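Local coordinates for serine-tRNA ligase (PDB 6BLJ), which probably attaches serine to its cognate tRNA in the cytoplasm by way of a seryl-adenylate intermediate, and here holds AMP in its active site, at residues W50-I54 / E134-Q138; E70-M75 / L112-K118; A232-L236 / T444-T448; L293-E299 / L421-G426. All coordinates share one frame; numbering follows the deposited sequence.

Followed from the N terminus, the chain forms two successive pairs of nested loops. Contact 1 opens on helix 38-76 and contact 2 opens further along the same helix; contact 2 closes first, where helix 114-147 begins, and contact 1 closes further down that second helix. Their centres lie about 30 Å apart on one helical hairpin. The second pair belongs to the catalytic body. Contact 3 opens on helix 220-238 and closes at the end of strand 436-447, enclosing contact 4, which pairs strands 296-297 and 424-425. Strands 424-425 and 436-447 are neighbours in one sheet. No loop crosses another, and the centres of contacts 2 and 3 are about 77 Å apart, arm against body.

Contact 1. Residues W50-I54 / E134-Q138; sequences WRATI and EEVKQ
Val-136 meets Trp-50, Thr-53 and Ile-54 at once, one isopropyl group set against three residues of one turn of the facing helix. Apolar packing carries most of the contact. CG1 of Val-136 lies 3.8 Å from CG1 of Ile-54, the two side chains crossing at about a right angle, and 4.3 Å from CD1 of Trp-50. CD1 of Ile-54 rests on one face of the indole, offset toward the rim. The other methyl of Val-136, CG2, comes within 3.6 Å of CG2 of Thr-53. In Thr-53, chi1 of -56° sets OG1 beside the backbone N, bonded to Val-49 O, and leaves CG2 anti to that N, against the partner helix.

Polar approaches are slight, and no hydrogen bond links the segments. The carbonyl O of Val-136 lies in the plane of the indole, 3.5 Å from CD1 of Trp-50. Beyond the segments, NE1 of Trp-50 is weakly hydrogen-bonded to Glu-140, Arg-143 makes a cation-pi contact with the indole, and Arg-296 of the second subunit packs on Glu-135.

The axes of the two short segments approach to 9.1 Å, at 165°, a nearly antiparallel helix pair, as in the long coiled-coil arm of seryl-tRNA synthetases, which in relatives reaches out to bind tRNA.

Contact 2. Residues E70-M75 / L112-K118; sequences EVGNRM and LNTNQLK
Arg-74 makes the one polar grip across this helix pair, with the carbonyl of Leu-112 as its target. Its chain, extended from CG to NE (chi2 -176°), carries the guanidinium across to the start of the other helix. NH1 donates to O of Leu-112 at 2.7 Å, with an N-H...O angle of 159°; that oxygen lies practically in the guanidinium plane. NH2 of Arg-74 adds a weak bond to the same oxygen and another bond to O of Leu-109. Leu-117 covers one face of the guanidinium, CD1 sitting over its centre 3.3 Å from CZ of Arg-74, and OG1 of Thr-114 passes beside the arginine's aliphatic stem. Next to this, CG1 of Val-71 packs on CG2 of Thr-114 at 3.9 Å, and its CG2 meets CB of Leu-117. At the rim, Met-75 and Lys-118 reach toward each other tip to tip.

The second shell fixes both partners. One helical turn back, OE2 of Glu-70 takes NE of Arg-74 at 2.8 Å through its anti lone pair, a salt bridge nearly in the guanidinium plane. Across the contact, Asn-113 and Gln-116 form a capping box: N of Gln-116 is 2.7 Å from OD1 of Asn-113, and N of Asn-113 donates back to OE1 of Gln-116. The contact closes the far end of the antiparallel helical arm, where helix 38-76 is ending and helix 114-147 begins.

Held through NE, NH1 and NH2, the guanidinium has little freedom to rotate; the carboxylate of Glu-70 probably offsets the cost of placing a cation near a helix N terminus.

Contact 3. Residues A232-L236 / T444-T448; sequences AIDFL and TLTAT. With AMP (adenosine monophosphate), chain D.
Leu-445 supplies the bump and helix 220-238 the hollow. The CD2 methyl of Leu-445 enters a shallow recess lined by Ala-232, whose CB is 3.6 Å from that methyl, and by Phe-235, whose CD2 is 4.0 Å from it. The small alanine probably lets the leucine come in close. With CG turned away from its backbone N (chi1 -166°), Leu-445 extends toward the helix and meets Leu-236 tip to tip, CG of Leu-236 lying 3.7 Å from CD2 of Leu-445. A second, smaller bump is CG2 of Thr-446, 3.7 Å from CB of Ala-232; the hydroxyl of Thr-446 is engaged with Thr-451.

Two consecutive residues can face the helix because the strand has a classic beta bulge here, Leu-445 and Thr-446 both standing opposite Ile-336. Their neighbours turn instead to the nucleotide: CB of Ala-447 lies 3.5 Å from C1' of AMP, and OG1 of Thr-444, hydrogen-bonded to N of Ser-409, lies 3.5 Å from C5' of AMP. The short segment thus has one side in the core and the other in the active site.

Around it, Phe-363 of helix 348-366 packs on Leu-445 and meets the Phe-235 ring edge-to-face. Ile-336 of strand 332-342 touches Ala-232, so that helix 220-238 lies against the largely antiparallel sheet of the class II catalytic core.

Contact 4. Residues L293-E299 / L421-G426; sequences LEKRFDE and LEVKYG
The guanidinium of Arg-296 carries Lys-424 over one face, CD of the lysine 3.5 Å from NH2 of the arginine and set toward the rim. At its edge NE of Arg-296 donates to O of Gly-426 at 2.7 Å, almost in the guanidinium plane. The Phe-297 ring turns its edge to CG1 of Val-423, 4.0 Å from CE2 of the ring. Tyr-425, its CG anti to the backbone N (chi1 173°), extends its ring to the carboxylate of Glu-299, which stands 79° from the ring plane; OH is modelled too close to OE1 for the length to be trusted.

Between these two sets of side chains the segments pair as parallel strands. N of Lys-424 donates to O of Lys-295 at 2.9 Å, and Lys-424 O accepts from N of Phe-297 at 3.0 Å; Gly-426 N bonds to O of Phe-297. Backbone bonds of Val-423 with Cys-438 and Tyr-425 with Glu-436 join the pair to strand 436-447 of the main sheet.

A long salt bridge from Lys-424 to Glu-422 may partly balance the like charges of Glu-294 beside Glu-422 and Arg-296 beside Lys-424, but the backbone bonds appear the main tie. Glu-299 also bonds to Ser-343 and Lys-348, which would favour its carboxylate form.

Contact 1. Residues W50-I54 / E134-Q138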
loop_
_atom_site.group_PDB
_atom_site.type_symbol
_atom_site.label_atom_id
_atom_site.label_comp_id
_atom_site.label_asym_id
_atom_site.label_seq_id
_atom_site.Cartn_x
_atom_site.Cartn_y
_atom_site.Cartn_z
ATOM N N TRP A 50 3.817 8.501 -35.695
ATOM C CA TRP A 50 4.793 9.517 -35.309
ATOM C C TRP A 50 5.587 10.004 -36.519
ATOM O O TRP A 50 5.718 11.214 -36.749
ATOM C CB TRP A 50 5.713 8.944 -34.228
ATOM C CG TRP A 50 6.937 9.769 -33.909
ATOM C CD1 TRP A 50 6.993 10.882 -33.124
ATOM C CD2 TRP A 50 8.282 9.504 -34.328
ATOM N NE1 TRP A 50 8.289 11.341 -33.048
ATOM C CE2 TRP A 50 9.099 10.509 -33.775
ATOM C CE3 TRP A 50 8.874 8.516 -35.127
ATOM C CZ2 TRP A 50 10.474 10.558 -33.992
ATOM C CZ3 TRP A 50 10.239 8.564 -35.340
ATOM C CH2 TRP A 50 11.024 9.582 -34.777
ATOM N N ARG A 51 6.107 9.068 -37.319
ATOM C CA ARG A 51 6.884 9.440 -38.496
ATOM C C ARG A 51 6.025 10.181 -39.517
ATOM O O ARG A 51 6.493 11.127 -40.163
ATOM C CB ARG A 51 7.524 8.194 -39.114
ATOM C CG ARG A 51 8.313 8.455 -40.402
ATOM C CD ARG A 51 9.346 9.577 -40.240
ATOM N NE ARG A 51 10.512 9.200 -39.437
ATOM C CZ ARG A 51 11.448 10.058 -39.030
ATOM N NH1 ARG A 51 12.480 9.636 -38.306
ATOM N NH2 ARG A 51 11.351 11.345 -39.337
ATOM N N ALA A 52 4.763 9.770 -39.677
ATOM C CA ALA A 52 3.878 10.484 -40.592
ATOM C C ALA A 52 3.599 11.894 -40.085
ATOM O O ALA A 52 3.470 12.838 -40.875
ATOM C CB ALA A 52 2.575 9.705 -40.779
ATOM N N THR A 53 3.493 12.052 -38.768
ATOM C CA THR A 53 3.254 13.367 -38.189
ATOM C C THR A 53 4.437 14.303 -38.429
ATOM O O THR A 53 4.246 15.506 -38.644
ATOM C CB THR A 53 2.925 13.222 -36.707
ATOM O OG1 THR A 53 1.804 12.340 -36.590
ATOM C CG2 THR A 53 2.544 14.563 -36.102
ATOM N N ILE A 54 5.664 13.781 -38.387
ATOM C CA ILE A 54 6.812 14.606 -38.758
ATOM C C ILE A 54 6.722 15.027 -40.223
ATOM O O ILE A 54 7.080 16.156 -40.582
ATOM C CB ILE A 54 8.129 13.876 -38.439
ATOM C CG1 ILE A 54 8.242 13.665 -36.925
ATOM C CG2 ILE A 54 9.332 14.628 -39.022
ATOM C CD1 ILE A 54 9.344 12.725 -36.509
ATOM N N GLU A 134 3.614 20.165 -31.284
ATOM C CA GLU A 134 3.150 19.517 -30.064
ATOM C C GLU A 134 2.641 18.116 -30.358
ATOM O O GLU A 134 2.854 17.195 -29.563
ATOM C CB GLU A 134 2.054 20.346 -29.396
ATOM C CG GLU A 134 2.550 21.588 -28.678
ATOM C CD GLU A 134 1.412 22.454 -28.166
ATOM O OE1 GLU A 134 0.274 21.945 -28.043
ATOM O OE2 GLU A 134 1.657 23.648 -27.893
ATOM N N GLU A 135 1.974 17.937 -31.501
ATOM C CA GLU A 135 1.433 16.628 -31.838
ATOM C C GLU A 135 2.553 15.617 -32.073
ATOM O O GLU A 135 2.415 14.438 -31.713
ATOM C CB GLU A 135 0.506 16.739 -33.044
ATOM C CG GLU A 135 -0.509 15.616 -33.088
ATOM C CD GLU A 135 -1.548 15.796 -34.163
ATOM O OE1 GLU A 135 -1.289 16.544 -35.130
ATOM O OE2 GLU A 135 -2.640 15.201 -34.021
ATOM N N VAL A 136 3.681 16.065 -32.643
ATOM C CA VAL A 136 4.846 15.191 -32.796
ATOM C C VAL A 136 5.342 14.717 -31.428
ATOM O O VAL A 136 5.642 13.530 -31.241
ATOM C CB VAL A 136 5.963 15.919 -33.575
ATOM C CG1 VAL A 136 7.263 15.109 -33.542
ATOM C CG2 VAL A 136 5.554 16.181 -35.017
ATOM N N LYS A 137 5.438 15.635 -30.458
ATOM C CA LYS A 137 5.921 15.267 -29.125
ATOM C C LYS A 137 4.980 14.293 -28.433
ATOM O O LYS A 137 5.429 13.328 -27.806
ATOM C CB LYS A 137 6.113 16.517 -28.267
ATOM N N GLN A 138 3.669 14.522 -28.533
ATOM C CA GLN A 138 2.722 13.619 -27.890
ATOM C C GLN A 138 2.822 12.218 -28.476
ATOM O O GLN A 138 2.796 11.224 -27.741
ATOM C CB GLN A 138 1.296 14.156 -28.024
#

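Contact 2. Residues E70-M75 / L112-K118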
loop_
_atom_site.group_PDB
_atom_site.type_symbol
_atom_site.label_atom_id
_atom_site.label_comp_id
_atom_site.label_asym_id
_atom_site.label_seq_id
_atom_site.Cartn_x
_atom_site.Cartn_y
_atom_site.Cartn_z
ATOM N N GLU A 70 7.761 34.527 -52.337
ATOM C CA GLU A 70 6.829 35.381 -53.066
ATOM C C GLU A 70 6.927 36.817 -52.584
ATOM O O GLU A 70 6.955 37.753 -53.397
ATOM C CB GLU A 70 5.396 34.857 -52.914
ATOM C CG GLU A 70 4.315 35.769 -53.503
ATOM C CD GLU A 70 4.443 35.974 -55.010
ATOM O OE1 GLU A 70 5.162 35.196 -55.678
ATOM O OE2 GLU A 70 3.808 36.918 -55.528
ATOM N N VAL A 71 7.004 37.011 -51.264
ATOM C CA VAL A 71 7.197 38.355 -50.722
ATOM C C VAL A 71 8.495 38.955 -51.247
ATOM O O VAL A 71 8.549 40.136 -51.616
ATOM C CB VAL A 71 7.176 38.327 -49.181
ATOM C CG1 VAL A 71 7.514 39.712 -48.627
ATOM C CG2 VAL A 71 5.823 37.836 -48.667
ATOM N N GLY A 72 9.560 38.146 -51.300
ATOM C CA GLY A 72 10.836 38.643 -51.798
ATOM C C GLY A 72 10.780 39.072 -53.253
ATOM O O GLY A 72 11.362 40.097 -53.635
ATOM N N ASN A 73 10.087 38.295 -54.091
ATOM C CA ASN A 73 9.963 38.671 -55.497
ATOM C C ASN A 73 9.139 39.947 -55.655
ATOM O O ASN A 73 9.448 40.797 -56.504
ATOM C CB ASN A 73 9.345 37.524 -56.302
ATOM C CG ASN A 73 10.276 36.323 -56.436
ATOM O OD1 ASN A 73 11.500 36.463 -56.460
ATOM N ND2 ASN A 73 9.695 35.138 -56.533
ATOM N N ARG A 74 8.092 40.101 -54.840
ATOM C CA ARG A 74 7.266 41.302 -54.915
ATOM C C ARG A 74 8.062 42.542 -54.524
ATOM O O ARG A 74 7.923 43.598 -55.156
ATOM C CB ARG A 74 6.023 41.150 -54.033
ATOM C CG ARG A 74 4.967 40.179 -54.587
ATOM C CD ARG A 74 3.716 40.143 -53.710
ATOM N NE ARG A 74 2.778 39.092 -54.103
ATOM C CZ ARG A 74 1.539 38.978 -53.624
ATOM N NH1 ARG A 74 1.088 39.855 -52.735
ATOM N NH2 ARG A 74 0.751 37.990 -54.028
ATOM N N MET A 75 8.924 42.431 -53.506
ATOM C CA MET A 75 9.714 43.588 -53.089
ATOM C C MET A 75 10.724 43.992 -54.167
ATOM O O MET A 75 10.945 45.185 -54.398
ATOM C CB MET A 75 10.428 43.290 -51.767
ATOM C CG MET A 75 9.507 42.854 -50.618
ATOM S SD MET A 75 8.105 43.956 -50.267
ATOM C CE MET A 75 7.665 43.375 -48.624
ATOM N N LEU A 112 -3.874 37.720 -52.437
ATOM C CA LEU A 112 -3.515 38.396 -51.198
ATOM C C LEU A 112 -2.444 39.446 -51.463
ATOM O O LEU A 112 -1.489 39.193 -52.206
ATOM C CB LEU A 112 -3.006 37.385 -50.159
ATOM C CG LEU A 112 -3.946 36.215 -49.874
ATOM C CD1 LEU A 112 -3.237 35.085 -49.129
ATOM C CD2 LEU A 112 -5.163 36.714 -49.097
ATOM N N ASN A 113 -2.600 40.626 -50.853
ATOM C CA ASN A 113 -1.545 41.625 -50.934
ATOM C C ASN A 113 -0.395 41.225 -50.010
ATOM O O ASN A 113 -0.470 40.239 -49.272
ATOM C CB ASN A 113 -2.086 43.032 -50.637
ATOM C CG ASN A 113 -2.520 43.235 -49.178
ATOM O OD1 ASN A 113 -2.015 42.593 -48.243
ATOM N ND2 ASN A 113 -3.467 44.161 -48.981
ATOM N N THR A 114 0.694 41.992 -50.050
ATOM C CA THR A 114 1.896 41.557 -49.345
ATOM C C THR A 114 1.718 41.639 -47.830
ATOM O O THR A 114 2.243 40.794 -47.097
ATOM C CB THR A 114 3.096 42.376 -49.810
ATOM O OG1 THR A 114 3.289 42.142 -51.214
ATOM C CG2 THR A 114 4.355 41.960 -49.055
ATOM N N ASN A 115 0.972 42.639 -47.342
ATOM C CA ASN A 115 0.639 42.673 -45.919
ATOM C C ASN A 115 -0.126 41.420 -45.503
ATOM O O ASN A 115 0.138 40.847 -44.436
ATOM C CB ASN A 115 -0.174 43.926 -45.586
ATOM C CG ASN A 115 0.651 45.202 -45.646
ATOM O OD1 ASN A 115 1.848 45.198 -45.353
ATOM N ND2 ASN A 115 0.007 46.305 -46.024
ATOM N N GLN A 116 -1.074 40.973 -46.334
ATOM C CA GLN A 116 -1.817 39.760 -46.007
ATOM C C GLN A 116 -0.933 38.524 -46.069
ATOM O O GLN A 116 -1.129 37.589 -45.283
ATOM C CB GLN A 116 -3.013 39.594 -46.940
ATOM C CG GLN A 116 -4.132 40.612 -46.710
ATOM C CD GLN A 116 -5.174 40.539 -47.799
ATOM O OE1 GLN A 116 -4.858 40.687 -48.980
ATOM N NE2 GLN A 116 -6.417 40.285 -47.415
ATOM N N LEU A 117 0.072 38.513 -46.951
ATOM C CA LEU A 117 0.939 37.345 -47.017
ATOM C C LEU A 117 1.779 37.234 -45.758
ATOM O O LEU A 117 1.991 36.122 -45.255
ATOM C CB LEU A 117 1.858 37.412 -48.244
ATOM C CG LEU A 117 1.215 37.258 -49.620
ATOM C CD1 LEU A 117 2.244 37.461 -50.737
ATOM C CD2 LEU A 117 0.560 35.898 -49.726
ATOM N N LYS A 118 2.165 38.369 -45.169
ATOM C CA LYS A 118 2.959 38.281 -43.955
ATOM C C LYS A 118 2.090 37.876 -42.775
ATOM O O LYS A 118 2.565 37.158 -41.884
ATOM C CB LYS A 118 3.657 39.619 -43.680
ATOM C CG LYS A 118 4.535 40.113 -44.829
ATOM C CD LYS A 118 5.514 41.183 -44.374
ATOM C CE LYS A 118 5.474 42.388 -45.293
ATOM N NZ LYS A 118 6.836 42.968 -45.480
#

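Contact 3. Residues A232-L236 / T444-T448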
loop_
_atom_site.group_PDB
_atom_site.type_symbol
_atom_site.label_atom_id
_atom_site.label_comp_id
_atom_site.label_asym_id
_atom_site.label_seq_id
_atom_site.Cartn_x
_atom_site.Cartn_y
_atom_site.Cartn_z
ATOM N N ALA A 232 32.569 -13.476 3.014
ATOM C CA ALA A 232 32.032 -13.166 1.691
ATOM C C ALA A 232 32.711 -11.947 1.089
ATOM O O ALA A 232 33.087 -11.947 -0.090
ATOM C CB ALA A 232 30.522 -12.937 1.781
ATOM N N ILE A 233 32.883 -10.896 1.888
ATOM C CA ILE A 233 33.521 -9.682 1.383
ATOM C C ILE A 233 34.988 -9.944 1.042
ATOM O O ILE A 233 35.487 -9.492 0.002
ATOM C CB ILE A 233 33.335 -8.543 2.405
ATOM C CG1 ILE A 233 31.869 -8.086 2.365
ATOM C CG2 ILE A 233 34.264 -7.380 2.126
ATOM C CD1 ILE A 233 31.405 -7.437 3.608
ATOM N N ASP A 234 35.704 -10.676 1.900
ATOM C CA ASP A 234 37.085 -11.044 1.572
ATOM C C ASP A 234 37.135 -11.870 0.292
ATOM O O ASP A 234 37.960 -11.624 -0.594
ATOM C CB ASP A 234 37.718 -11.822 2.720
ATOM C CG ASP A 234 38.102 -10.940 3.869
ATOM O OD1 ASP A 234 38.034 -9.701 3.697
ATOM O OD2 ASP A 234 38.499 -11.484 4.924
ATOM N N PHE A 235 36.239 -12.855 0.190
ATOM C CA PHE A 235 36.155 -13.732 -0.975
ATOM C C PHE A 235 36.007 -12.926 -2.266
ATOM O O PHE A 235 36.760 -13.119 -3.226
ATOM C CB PHE A 235 34.966 -14.671 -0.751
ATOM C CG PHE A 235 34.746 -15.705 -1.826
ATOM C CD1 PHE A 235 35.411 -16.916 -1.791
ATOM C CD2 PHE A 235 33.809 -15.491 -2.823
ATOM C CE1 PHE A 235 35.171 -17.883 -2.750
ATOM C CE2 PHE A 235 33.574 -16.453 -3.789
ATOM C CZ PHE A 235 34.252 -17.651 -3.742
ATOM N N LEU A 236 35.056 -11.990 -2.298
ATOM C CA LEU A 236 34.856 -11.221 -3.522
ATOM C C LEU A 236 35.924 -10.149 -3.730
ATOM O O LEU A 236 36.292 -9.870 -4.880
ATOM C CB LEU A 236 33.463 -10.581 -3.522
ATOM C CG LEU A 236 32.309 -11.539 -3.840
ATOM C CD1 LEU A 236 30.958 -10.808 -3.793
ATOM C CD2 LEU A 236 32.524 -12.212 -5.205
ATOM N N THR A 444 23.311 -12.731 -6.163
ATOM C CA THR A 444 23.581 -13.021 -4.765
ATOM C C THR A 444 24.938 -13.692 -4.611
ATOM O O THR A 444 25.304 -14.560 -5.402
ATOM C CB THR A 444 22.541 -13.980 -4.190
ATOM O OG1 THR A 444 21.241 -13.682 -4.711
ATOM C CG2 THR A 444 22.573 -13.933 -2.649
ATOM N N LEU A 445 25.690 -13.287 -3.591
ATOM C CA LEU A 445 26.698 -14.186 -3.050
ATOM C C LEU A 445 26.118 -14.939 -1.859
ATOM O O LEU A 445 25.973 -16.163 -1.912
ATOM C CB LEU A 445 27.991 -13.461 -2.639
ATOM C CG LEU A 445 29.147 -14.455 -2.406
ATOM C CD1 LEU A 445 29.627 -15.065 -3.741
ATOM C CD2 LEU A 445 30.321 -13.853 -1.681
ATOM N N THR A 446 25.742 -14.224 -0.796
ATOM C CA THR A 446 25.088 -14.891 0.323
ATOM C C THR A 446 24.129 -13.941 1.032
ATOM O O THR A 446 24.496 -12.821 1.404
ATOM C CB THR A 446 26.129 -15.474 1.307
ATOM O OG1 THR A 446 25.465 -16.094 2.411
ATOM C CG2 THR A 446 27.086 -14.404 1.852
ATOM N N ALA A 447 22.895 -14.405 1.206
ATOM C CA ALA A 447 21.944 -13.815 2.133
ATOM C C ALA A 447 22.039 -14.616 3.430
ATOM O O ALA A 447 21.774 -15.824 3.432
ATOM C CB ALA A 447 20.533 -13.855 1.542
ATOM N N THR A 448 22.461 -13.967 4.519
ATOM C CA THR A 448 23.072 -14.765 5.578
ATOM C C THR A 448 22.058 -15.514 6.441
ATOM O O THR A 448 22.364 -16.624 6.880
ATOM C CB THR A 448 24.007 -13.899 6.441
ATOM O OG1 THR A 448 23.269 -12.823 7.043
ATOM C CG2 THR A 448 25.154 -13.329 5.580
HETATM P P AMP D . 15.943 -12.229 -4.851
HETATM O O1P AMP D . 14.432 -12.367 -4.658
HETATM O O2P AMP D . 16.544 -10.879 -4.871
HETATM O O3P AMP D . 16.348 -13.065 -6.057
HETATM O "O5'" AMP D . 16.588 -12.970 -3.597
HETATM C "C5'" AMP D . 17.990 -13.180 -3.501
HETATM C "C4'" AMP D . 18.314 -14.096 -2.339
HETATM O "O4'" AMP D . 18.057 -13.412 -1.086
HETATM C "C3'" AMP D . 17.478 -15.355 -2.254
HETATM O "O3'" AMP D . 17.964 -16.388 -3.091
HETATM C "C2'" AMP D . 17.527 -15.699 -0.777
HETATM O "O2'" AMP D . 18.754 -16.338 -0.467
HETATM C "C1'" AMP D . 17.529 -14.312 -0.140
HETATM N N9 AMP D . 16.176 -13.850 0.256
HETATM C C8 AMP D . 15.215 -13.339 -0.579
HETATM N N7 AMP D . 14.102 -13.000 0.033
HETATM C C5 AMP D . 14.350 -13.304 1.362
HETATM C C6 AMP D . 13.566 -13.180 2.527
HETATM N N6 AMP D . 12.334 -12.644 2.551
HETATM N N1 AMP D . 14.099 -13.609 3.690
HETATM C C2 AMP D . 15.344 -14.100 3.687
HETATM N N3 AMP D . 16.188 -14.242 2.660
HETATM C C4 AMP D . 15.626 -13.833 1.515
#

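Contact 4. Residues L293-E299 / L421-G426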
loop_
_atom_site.group_PDB
_atom_site.type_symbol
_atom_site.label_atom_id
_atom_site.label_comp_id
_atom_site.label_asym_id
_atom_site.label_seq_id
_atom_site.Cartn_x
_atom_site.Cartn_y
_atom_site.Cartn_z
ATOM N N LEU A 293 23.682 6.383 -12.091
ATOM C CA LEU A 293 22.803 7.283 -12.828
ATOM C C LEU A 293 23.593 8.281 -13.662
ATOM O O LEU A 293 24.459 9.001 -13.146
ATOM C CB LEU A 293 21.893 8.035 -11.855
ATOM C CG LEU A 293 20.962 9.077 -12.487
ATOM C CD1 LEU A 293 19.907 8.423 -13.362
ATOM C CD2 LEU A 293 20.309 9.948 -11.414
ATOM N N GLU A 294 23.289 8.307 -14.961
ATOM C CA GLU A 294 23.782 9.331 -15.889
ATOM C C GLU A 294 25.304 9.368 -15.986
ATOM O O GLU A 294 25.891 10.410 -16.274
ATOM C CB GLU A 294 23.231 10.711 -15.514
ATOM C CG GLU A 294 21.783 10.902 -15.986
ATOM C CD GLU A 294 20.996 11.898 -15.152
ATOM O OE1 GLU A 294 21.624 12.652 -14.384
ATOM O OE2 GLU A 294 19.747 11.915 -15.252
ATOM N N LYS A 295 25.962 8.239 -15.784
ATOM C CA LYS A 295 27.400 8.163 -15.983
ATOM C C LYS A 295 27.716 7.532 -17.337
ATOM O O LYS A 295 26.879 6.873 -17.954
ATOM C CB LYS A 295 28.061 7.383 -14.846
ATOM C CG LYS A 295 28.031 8.148 -13.527
ATOM C CD LYS A 295 28.733 7.389 -12.414
ATOM C CE LYS A 295 28.830 8.234 -11.141
ATOM N NZ LYS A 295 28.956 7.374 -9.929
ATOM N N ARG A 296 28.938 7.770 -17.802
ATOM C CA ARG A 296 29.424 7.287 -19.086
ATOM C C ARG A 296 30.749 6.568 -18.873
ATOM O O ARG A 296 31.624 7.081 -18.172
ATOM C CB ARG A 296 29.606 8.477 -20.033
ATOM C CG ARG A 296 29.590 8.180 -21.501
ATOM C CD ARG A 296 29.196 9.453 -22.244
ATOM N NE ARG A 296 28.815 9.200 -23.630
ATOM C CZ ARG A 296 27.845 9.850 -24.264
ATOM N NH1 ARG A 296 27.566 9.556 -25.527
ATOM N NH2 ARG A 296 27.144 10.786 -23.632
ATOM N N PHE A 297 30.914 5.395 -19.490
ATOM C CA PHE A 297 32.127 4.605 -19.305
ATOM C C PHE A 297 32.699 4.127 -20.636
ATOM O O PHE A 297 31.961 3.671 -21.518
ATOM C CB PHE A 297 31.868 3.401 -18.393
ATOM C CG PHE A 297 31.414 3.777 -17.006
ATOM C CD1 PHE A 297 32.309 4.315 -16.087
ATOM C CD2 PHE A 297 30.101 3.571 -16.612
ATOM C CE1 PHE A 297 31.898 4.649 -14.804
ATOM C CE2 PHE A 297 29.682 3.906 -15.319
ATOM C CZ PHE A 297 30.578 4.442 -14.419
ATOM N N ASP A 298 34.021 4.232 -20.767
ATOM C CA ASP A 298 34.771 3.725 -21.907
ATOM C C ASP A 298 35.071 2.244 -21.745
ATOM O O ASP A 298 35.037 1.690 -20.642
ATOM C CB ASP A 298 36.105 4.458 -22.052
ATOM C CG ASP A 298 35.960 5.789 -22.714
ATOM O OD1 ASP A 298 35.064 5.923 -23.574
ATOM O OD2 ASP A 298 36.740 6.704 -22.368
ATOM N N GLU A 299 35.422 1.616 -22.868
ATOM C CA GLU A 299 35.857 0.222 -22.842
ATOM C C GLU A 299 36.998 0.034 -21.853
ATOM O O GLU A 299 37.069 -0.984 -21.153
ATOM C CB GLU A 299 36.291 -0.218 -24.244
ATOM C CG GLU A 299 36.623 -1.689 -24.344
ATOM C CD GLU A 299 35.383 -2.553 -24.223
ATOM O OE1 GLU A 299 34.292 -2.067 -24.582
ATOM O OE2 GLU A 299 35.486 -3.708 -23.764
ATOM N N LEU A 421 18.536 4.320 -16.568
ATOM C CA LEU A 421 19.458 5.070 -15.729
ATOM C C LEU A 421 20.449 5.902 -16.536
ATOM O O LEU A 421 21.256 6.627 -15.946
ATOM C CB LEU A 421 20.217 4.108 -14.805
ATOM C CG LEU A 421 19.433 3.443 -13.665
ATOM C CD1 LEU A 421 20.175 2.223 -13.146
ATOM C CD2 LEU A 421 19.241 4.452 -12.551
ATOM N N GLU A 422 20.409 5.796 -17.861
ATOM C CA GLU A 422 21.323 6.498 -18.772
ATOM C C GLU A 422 22.788 6.205 -18.435
ATOM O O GLU A 422 23.630 7.106 -18.357
ATOM C CB GLU A 422 21.044 8.000 -18.771
ATOM C CG GLU A 422 19.659 8.354 -19.292
ATOM C CD GLU A 422 19.465 9.846 -19.471
ATOM O OE1 GLU A 422 20.263 10.457 -20.212
ATOM O OE2 GLU A 422 18.533 10.412 -18.861
ATOM N N VAL A 423 23.104 4.923 -18.257
ATOM C CA VAL A 423 24.490 4.498 -18.046
ATOM C C VAL A 423 25.044 4.199 -19.436
ATOM O O VAL A 423 24.888 3.096 -19.974
ATOM C CB VAL A 423 24.593 3.303 -17.103
ATOM C CG1 VAL A 423 26.054 3.033 -16.765
ATOM C CG2 VAL A 423 23.773 3.552 -15.837
ATOM N N LYS A 424 25.700 5.193 -20.021
ATOM C CA LYS A 424 26.076 5.171 -21.430
ATOM C C LYS A 424 27.443 4.530 -21.651
ATOM O O LYS A 424 28.318 4.550 -20.780
ATOM C CB LYS A 424 26.063 6.594 -21.998
ATOM C CG LYS A 424 24.662 7.202 -22.037
ATOM C CD LYS A 424 24.676 8.678 -22.427
ATOM C CE LYS A 424 23.329 9.333 -22.125
ATOM N NZ LYS A 424 23.147 10.636 -22.820
ATOM N N TYR A 425 27.610 3.958 -22.841
ATOM C CA TYR A 425 28.846 3.304 -23.250
ATOM C C TYR A 425 29.624 4.195 -24.215
ATOM O O TYR A 425 29.059 4.697 -25.190
ATOM C CB TYR A 425 28.552 1.952 -23.902
ATOM C CG TYR A 425 29.780 1.292 -24.500
ATOM C CD1 TYR A 425 30.814 0.838 -23.686
ATOM C CD2 TYR A 425 29.910 1.135 -25.877
ATOM C CE1 TYR A 425 31.933 0.232 -24.224
ATOM C CE2 TYR A 425 31.029 0.531 -26.426
ATOM C CZ TYR A 425 32.039 0.084 -25.590
ATOM O OH TYR A 425 33.155 -0.520 -26.114
ATOM N N GLY A 426 30.902 4.417 -23.918
ATOM C CA GLY A 426 31.752 5.269 -24.732
ATOM C C GLY A 426 31.749 6.721 -24.298
ATOM O O GLY A 426 30.726 7.399 -24.397
#